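Local coordinates for Pgp2 (Campylobacter jejuni subsp. jejuni, PDB 6XJ6), which probably acts as an L,D-carboxypeptidase that trims peptidoglycan, and sets helical cell shape with the help of a peptidoglycan-binding pocket on its NTF2-like domain, at residues N26-T35 with K154-E164. Sequence-based numbering, arbitrary orientation.
Sequences NVAIVLTNKT and KKVFVMTEEKE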
ATOM      1  N   ASN A  26     -10.216  -9.049  -8.155  1.00 22.33           N
ATOM      2  CA  ASN A  26     -10.286  -7.835  -8.959  1.00 21.15           C
ATOM      3  C   ASN A  26     -10.164  -6.595  -8.089  1.00 20.54           C
ATOM      4  O   ASN A  26     -10.773  -6.502  -7.021  1.00 22.16           O
ATOM      5  CB  ASN A  26     -11.624  -7.779  -9.690  1.00 25.08           C
ATOM      6  CG  ASN A  26     -11.748  -8.837 -10.767  1.00 29.83           C
ATOM      7  OD1 ASN A  26     -10.860  -9.672 -10.944  1.00 30.37           O
ATOM      8  ND2 ASN A  26     -12.858  -8.808 -11.492  1.00 35.43           N
ATOM      9  N   VAL A  27      -9.400  -5.622  -8.578  1.00 18.58           N
ATOM     10  CA  VAL A  27      -9.203  -4.348  -7.901  1.00 18.08           C
ATOM     11  C   VAL A  27      -9.109  -3.255  -8.956  1.00 17.28           C
ATOM     12  O   VAL A  27      -8.957  -3.515 -10.150  1.00 20.68           O
ATOM     13  CB  VAL A  27      -7.939  -4.330  -7.002  1.00 18.57           C
ATOM     14  CG1 VAL A  27      -7.976  -5.452  -5.976  1.00 19.82           C
ATOM     15  CG2 VAL A  27      -6.663  -4.416  -7.836  1.00 18.94           C
ATOM     16  N   ALA A  28      -9.196  -2.019  -8.494  1.00 17.15           N
ATOM     17  CA  ALA A  28      -8.858  -0.861  -9.298  1.00 17.33           C
ATOM     18  C   ALA A  28      -7.691  -0.148  -8.637  1.00 15.65           C
ATOM     19  O   ALA A  28      -7.585  -0.115  -7.406  1.00 16.73           O
ATOM     20  CB  ALA A  28     -10.037   0.107  -9.417  1.00 18.31           C
ATOM     21  N   ILE A  29      -6.819   0.423  -9.461  1.00 16.21           N
ATOM     22  CA  ILE A  29      -5.671   1.184  -8.981  1.00 16.91           C
ATOM     23  C   ILE A  29      -5.764   2.594  -9.543  1.00 14.64           C
ATOM     24  O   ILE A  29      -5.772   2.778 -10.765  1.00 16.21           O
ATOM     25  CB  ILE A  29      -4.339   0.536  -9.378  1.00 17.25           C
ATOM     26  CG1 ILE A  29      -4.262  -0.911  -8.872  1.00 20.94           C
ATOM     27  CG2 ILE A  29      -3.183   1.365  -8.837  1.00 17.46           C
ATOM     28  CD1 ILE A  29      -4.547  -1.931  -9.942  1.00 23.24           C
ATOM     29  N   VAL A  30      -5.819   3.583  -8.653  1.00 13.84           N
ATOM     30  CA  VAL A  30      -5.779   4.994  -9.021  1.00 13.85           C
ATOM     31  C   VAL A  30      -4.310   5.400  -8.993  1.00 14.44           C
ATOM     32  O   VAL A  30      -3.711   5.524  -7.920  1.00 14.23           O
ATOM     33  CB  VAL A  30      -6.594   5.837  -8.030  1.00 15.19           C
ATOM     34  CG1 VAL A  30      -6.540   7.314  -8.388  1.00 17.15           C
ATOM     35  CG2 VAL A  30      -8.031   5.351  -7.978  1.00 16.60           C
ATOM     36  N   LEU A  31      -3.727   5.593 -10.171  1.00 14.85           N
ATOM     37  CA  LEU A  31      -2.310   5.892 -10.321  1.00 14.97           C
ATOM     38  C   LEU A  31      -2.161   7.370 -10.653  1.00 14.48           C
ATOM     39  O   LEU A  31      -2.646   7.827 -11.695  1.00 16.47           O
ATOM     40  CB  LEU A  31      -1.695   5.028 -11.426  1.00 16.64           C
ATOM     41  CG  LEU A  31      -0.218   5.261 -11.766  1.00 17.80           C
ATOM     42  CD1 LEU A  31       0.660   4.909 -10.572  1.00 19.32           C
ATOM     43  CD2 LEU A  31       0.203   4.476 -13.016  1.00 21.68           C
ATOM     44  N   THR A  32      -1.495   8.110  -9.767  1.00 15.91           N
ATOM     45  CA  THR A  32      -1.220   9.526  -9.962  1.00 16.06           C
ATOM     46  C   THR A  32       0.286   9.741 -10.004  1.00 16.69           C
ATOM     47  O   THR A  32       1.022   9.184  -9.185  1.00 16.81           O
ATOM     48  CB  THR A  32      -1.806  10.354  -8.801  1.00 16.84           C
ATOM     49  OG1 THR A  32      -3.216  10.138  -8.713  1.00 17.89           O
ATOM     50  CG2 THR A  32      -1.559  11.841  -9.000  1.00 17.10           C
ATOM     51  N   ASN A  33       0.737  10.570 -10.944  1.00 17.26           N
ATOM     52  CA  ASN A  33       2.131  10.996 -11.003  1.00 17.57           C
ATOM     53  C   ASN A  33       2.186  12.498 -10.762  1.00 17.70           C
ATOM     54  O   ASN A  33       1.625  13.278 -11.540  1.00 18.81           O
ATOM     55  CB  ASN A  33       2.760  10.639 -12.350  1.00 17.89           C
ATOM     56  CG  ASN A  33       4.250  10.934 -12.390  1.00 19.00           C
ATOM     57  OD1 ASN A  33       4.666  12.093 -12.422  1.00 20.79           O
ATOM     58  ND2 ASN A  33       5.059   9.886 -12.375  1.00 20.92           N
ATOM     59  N   LYS A  34       2.857  12.905  -9.678  1.00 17.10           N
ATOM     60  CA  LYS A  34       2.865  14.315  -9.295  1.00 16.57           C
ATOM     61  C   LYS A  34       3.663  15.195 -10.248  1.00 19.87           C
ATOM     62  O   LYS A  34       3.429  16.407 -10.276  1.00 21.83           O
ATOM     63  CB  LYS A  34       3.425  14.476  -7.886  1.00 17.55           C
ATOM     64  CG  LYS A  34       2.500  13.981  -6.786  1.00 18.00           C
ATOM     65  CD  LYS A  34       3.233  13.854  -5.462  1.00 17.97           C
ATOM     66  CE  LYS A  34       3.740  15.203  -4.952  1.00 17.89           C
ATOM     67  NZ  LYS A  34       4.492  15.077  -3.674  1.00 18.48           N
ATOM     68  N   THR A  35       4.613  14.633 -10.999  1.00 21.20           N
ATOM     69  CA  THR A  35       5.352  15.425 -11.978  1.00 21.35           C
ATOM     70  C   THR A  35       4.567  15.545 -13.278  1.00 20.76           C
ATOM     71  O   THR A  35       4.469  16.634 -13.857  1.00 23.55           O
ATOM     72  CB  THR A  35       6.729  14.802 -12.248  1.00 21.46           C
ATOM     73  OG1 THR A  35       7.517  14.804 -11.051  1.00 23.60           O
ATOM     74  CG2 THR A  35       7.475  15.576 -13.324  1.00 24.35           C
ATOM     75  N   LYS A 154     -16.007  -1.083  -5.865  1.00 25.92           N
ATOM     76  CA  LYS A 154     -14.790  -1.834  -6.107  1.00 25.70           C
ATOM     77  C   LYS A 154     -13.846  -1.679  -4.923  1.00 23.17           C
ATOM     78  O   LYS A 154     -13.960  -0.741  -4.125  1.00 22.78           O
ATOM     79  CB  LYS A 154     -14.080  -1.332  -7.372  1.00 21.81           C
ATOM     80  CG  LYS A 154     -14.845  -1.620  -8.649  1.00 30.34           C
ATOM     81  CD  LYS A 154     -14.074  -1.163  -9.868  1.00 38.23           C
ATOM     82  CE  LYS A 154     -14.818  -1.517 -11.150  1.00 39.61           C
ATOM     83  NZ  LYS A 154     -14.119  -0.998 -12.356  1.00 59.39           N
ATOM     84  N   LYS A 155     -12.918  -2.626  -4.814  1.00 20.15           N
ATOM     85  CA  LYS A 155     -11.745  -2.461  -3.965  1.00 17.98           C
ATOM     86  C   LYS A 155     -10.754  -1.584  -4.715  1.00 19.53           C
ATOM     87  O   LYS A 155     -10.259  -1.968  -5.780  1.00 18.39           O
ATOM     88  CB  LYS A 155     -11.126  -3.824  -3.666  1.00 20.25           C
ATOM     89  CG  LYS A 155      -9.907  -3.785  -2.750  1.00 30.85           C
ATOM     90  CD  LYS A 155     -10.275  -3.360  -1.337  1.00 39.82           C
ATOM     91  CE  LYS A 155      -9.117  -3.573  -0.369  1.00 47.29           C
ATOM     92  NZ  LYS A 155      -9.518  -3.351   1.052  1.00 52.44           N
ATOM     93  N   VAL A 156     -10.464  -0.404  -4.167  1.00 17.82           N
ATOM     94  CA  VAL A 156      -9.742   0.640  -4.881  1.00 15.80           C
ATOM     95  C   VAL A 156      -8.500   1.031  -4.097  1.00 16.38           C
ATOM     96  O   VAL A 156      -8.587   1.451  -2.932  1.00 16.68           O
ATOM     97  CB  VAL A 156     -10.625   1.868  -5.151  1.00 16.02           C
ATOM     98  CG1 VAL A 156      -9.877   2.888  -5.988  1.00 18.15           C
ATOM     99  CG2 VAL A 156     -11.906   1.435  -5.862  1.00 18.89           C
ATOM    100  N   PHE A 157      -7.350   0.909  -4.744  1.00 15.34           N
ATOM    101  CA  PHE A 157      -6.081   1.343  -4.192  1.00 14.66           C
ATOM    102  C   PHE A 157      -5.625   2.642  -4.842  1.00 14.83           C
ATOM    103  O   PHE A 157      -6.068   3.021  -5.933  1.00 15.32           O
ATOM    104  CB  PHE A 157      -5.024   0.252  -4.386  1.00 15.95           C
ATOM    105  CG  PHE A 157      -5.318  -0.990  -3.623  1.00 17.78           C
ATOM    106  CD1 PHE A 157      -5.298  -0.981  -2.241  1.00 20.07           C
ATOM    107  CD2 PHE A 157      -5.632  -2.173  -4.274  1.00 20.02           C
ATOM    108  CE1 PHE A 157      -5.581  -2.121  -1.525  1.00 25.08           C
ATOM    109  CE2 PHE A 157      -5.907  -3.318  -3.559  1.00 24.49           C
ATOM    110  CZ  PHE A 157      -5.890  -3.298  -2.188  1.00 26.48           C
ATOM    111  N   VAL A 158      -4.713   3.320  -4.148  1.00 15.77           N
ATOM    112  CA  VAL A 158      -4.199   4.622  -4.535  1.00 14.79           C
ATOM    113  C   VAL A 158      -2.687   4.496  -4.584  1.00 14.22           C
ATOM    114  O   VAL A 158      -2.055   4.189  -3.568  1.00 17.09           O
ATOM    115  CB  VAL A 158      -4.621   5.699  -3.524  1.00 15.86           C
ATOM    116  CG1 VAL A 158      -3.910   7.031  -3.762  1.00 17.33           C
ATOM    117  CG2 VAL A 158      -6.129   5.865  -3.568  1.00 19.26           C
ATOM    118  N   MET A 159      -2.116   4.724  -5.756  1.00 13.08           N
ATOM    119  CA  MET A 159      -0.684   4.611  -5.974  1.00 13.88           C
ATOM    120  C   MET A 159      -0.229   5.964  -6.495  1.00 13.80           C
ATOM    121  O   MET A 159      -0.629   6.380  -7.583  1.00 15.03           O
ATOM    122  CB  MET A 159      -0.408   3.492  -6.978  1.00 15.32           C
ATOM    123  CG  MET A 159       1.045   3.298  -7.314  1.00 14.32           C
ATOM    124  SD  MET A 159       1.252   1.848  -8.358  1.00 16.34           S
ATOM    125  CE  MET A 159       2.949   2.062  -8.872  1.00 18.91           C
ATOM    126  N   THR A 160       0.567   6.673  -5.700  1.00 14.57           N
ATOM    127  CA  THR A 160       0.996   8.020  -6.042  1.00 14.50           C
ATOM    128  C   THR A 160       2.509   8.069  -6.165  1.00 13.85           C
ATOM    129  O   THR A 160       3.228   7.768  -5.204  1.00 15.13           O
ATOM    130  CB  THR A 160       0.487   9.029  -5.024  1.00 15.79           C
ATOM    131  OG1 THR A 160      -0.941   8.921  -4.981  1.00 16.04           O
ATOM    132  CG2 THR A 160       0.884  10.441  -5.421  1.00 16.34           C
ATOM    133  N   GLU A 161       2.970   8.434  -7.355  1.00 13.87           N
ATOM    134  CA  GLU A 161       4.374   8.594  -7.691  1.00 14.83           C
ATOM    135  C   GLU A 161       4.768  10.060  -7.604  1.00 19.17           C
ATOM    136  O   GLU A 161       3.964  10.960  -7.866  1.00 18.74           O
ATOM    137  CB  GLU A 161       4.625   8.147  -9.135  1.00 18.32           C
ATOM    138  CG  GLU A 161       4.265   6.723  -9.414  1.00 19.40           C
ATOM    139  CD  GLU A 161       4.344   6.366 -10.881  1.00 19.27           C
ATOM    140  OE1 GLU A 161       4.117   7.237 -11.751  1.00 20.66           O
ATOM    141  OE2 GLU A 161       4.618   5.183 -11.174  1.00 23.08           O
ATOM    142  N   GLU A 162       6.038  10.297  -7.279  1.00 17.54           N
ATOM    143  CA  GLU A 162       6.567  11.655  -7.307  1.00 18.54           C
ATOM    144  C   GLU A 162       6.986  12.043  -8.718  1.00 18.83           C
ATOM    145  O   GLU A 162       6.520  13.046  -9.266  1.00 21.21           O
ATOM    146  CB  GLU A 162       7.765  11.761  -6.366  1.00 20.32           C
ATOM    147  CG  GLU A 162       8.405  13.129  -6.301  1.00 20.21           C
ATOM    148  CD  GLU A 162       7.637  14.113  -5.455  1.00 19.75           C
ATOM    149  OE1 GLU A 162       8.069  15.283  -5.414  1.00 23.35           O
ATOM    150  OE2 GLU A 162       6.623  13.718  -4.853  1.00 20.66           O
ATOM    151  N   LYS A 163       7.893  11.269  -9.310  1.00 21.68           N
ATOM    152  CA  LYS A 163       8.413  11.573 -10.636  1.00 21.58           C
ATOM    153  C   LYS A 163       8.645  10.283 -11.403  1.00 28.86           C
ATOM    154  O   LYS A 163       8.058  10.074 -12.468  1.00 23.18           O
ATOM    155  CB  LYS A 163       9.723  12.357 -10.536  1.00 23.23           C
ATOM    156  CG  LYS A 163      10.348  12.707 -11.871  1.00 27.00           C
ATOM    157  CD  LYS A 163      11.704  13.359 -11.678  1.00 35.18           C
ATOM    158  CE  LYS A 163      12.330  13.749 -13.005  1.00 48.68           C
ATOM    159  NZ  LYS A 163      11.619  14.897 -13.633  1.00 64.75           N
ATOM    160  N   GLU A 164       9.489   9.410 -10.860  1.00 24.31           N
ATOM    161  CA  GLU A 164       9.827   8.173 -11.547  1.00 25.56           C
ATOM    162  C   GLU A 164       8.623   7.247 -11.648  1.00 22.30           C
ATOM    163  O   GLU A 164       7.770   7.180 -10.757  1.00 21.70           O
ATOM    164  CB  GLU A 164      10.971   7.455 -10.831  1.00 28.13           C
ATOM    165  CG  GLU A 164      12.239   8.281 -10.735  1.00 32.63           C
ATOM    166  CD  GLU A 164      12.756   8.727 -12.090  1.00 42.81           C
ATOM    167  OE1 GLU A 164      12.727   7.911 -13.037  1.00 56.76           O
ATOM    168  OE2 GLU A 164      13.180   9.898 -12.211  1.00 56.02           O
TER
HETATM  169  O   HOH W   1     -12.922  -4.818  -6.945  1.00 29.18           O
HETATM  170  O   HOH W   2      -3.125   8.199  -6.820  1.00 15.15           O
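L31 and M159 pair across two neighbouring parallel strands, 27-33 and 156-161, in the mixed sheet of the YkuD-type L,D-transpeptidase domain. A regular ladder joins them, from A28 N to K155 O through to K34 N to E161 O. V30 N gives a nearly straight bond to F157 O (2.8 Å, 176°).

On the face with I29 and L31, CD1 of L31 lies 3.7 Å from CG of M159 and also touches its SD. CG2 of I29 rests on CB of M159. P240 of strand 232-240 touches M159 on this face, which joins the catalytic domain to the NTF2-like part.

On the other face, V30 CG2 meets V156 CG1 at 3.7 Å. There a water bonds V30 O and both threonine hydroxyls, T32 OG1 and T160 OG1. T32 is about 10 Å, side chain to side chain, from C136, the predicted nucleophile.

K34 can be followed outward. CB packs on the carbonyls of E161 and E162. CG lies close to E161 O and near CG2 of T160. The chain bends about its CG-CD bond (chi3 64°). CD and CE both run past E162 OE2, CE at 3.2 Å. NZ ends in a salt bridge to the syn lone pair of that oxygen. The carbonyls of L62 and T74 also hold NZ, and G64 N binds E162 OE1.

E161 OE2 pairs with R167. N33 has its CG anti to the backbone N (chi1 -174°), which carries the amide across to E161 and the residues that follow strand 156-161. D36 N binds its OD1. ND2 donates twice, to E161 OE1 at 2.9 Å and, from above the carbonyl plane, to K163 O at 3.0 Å.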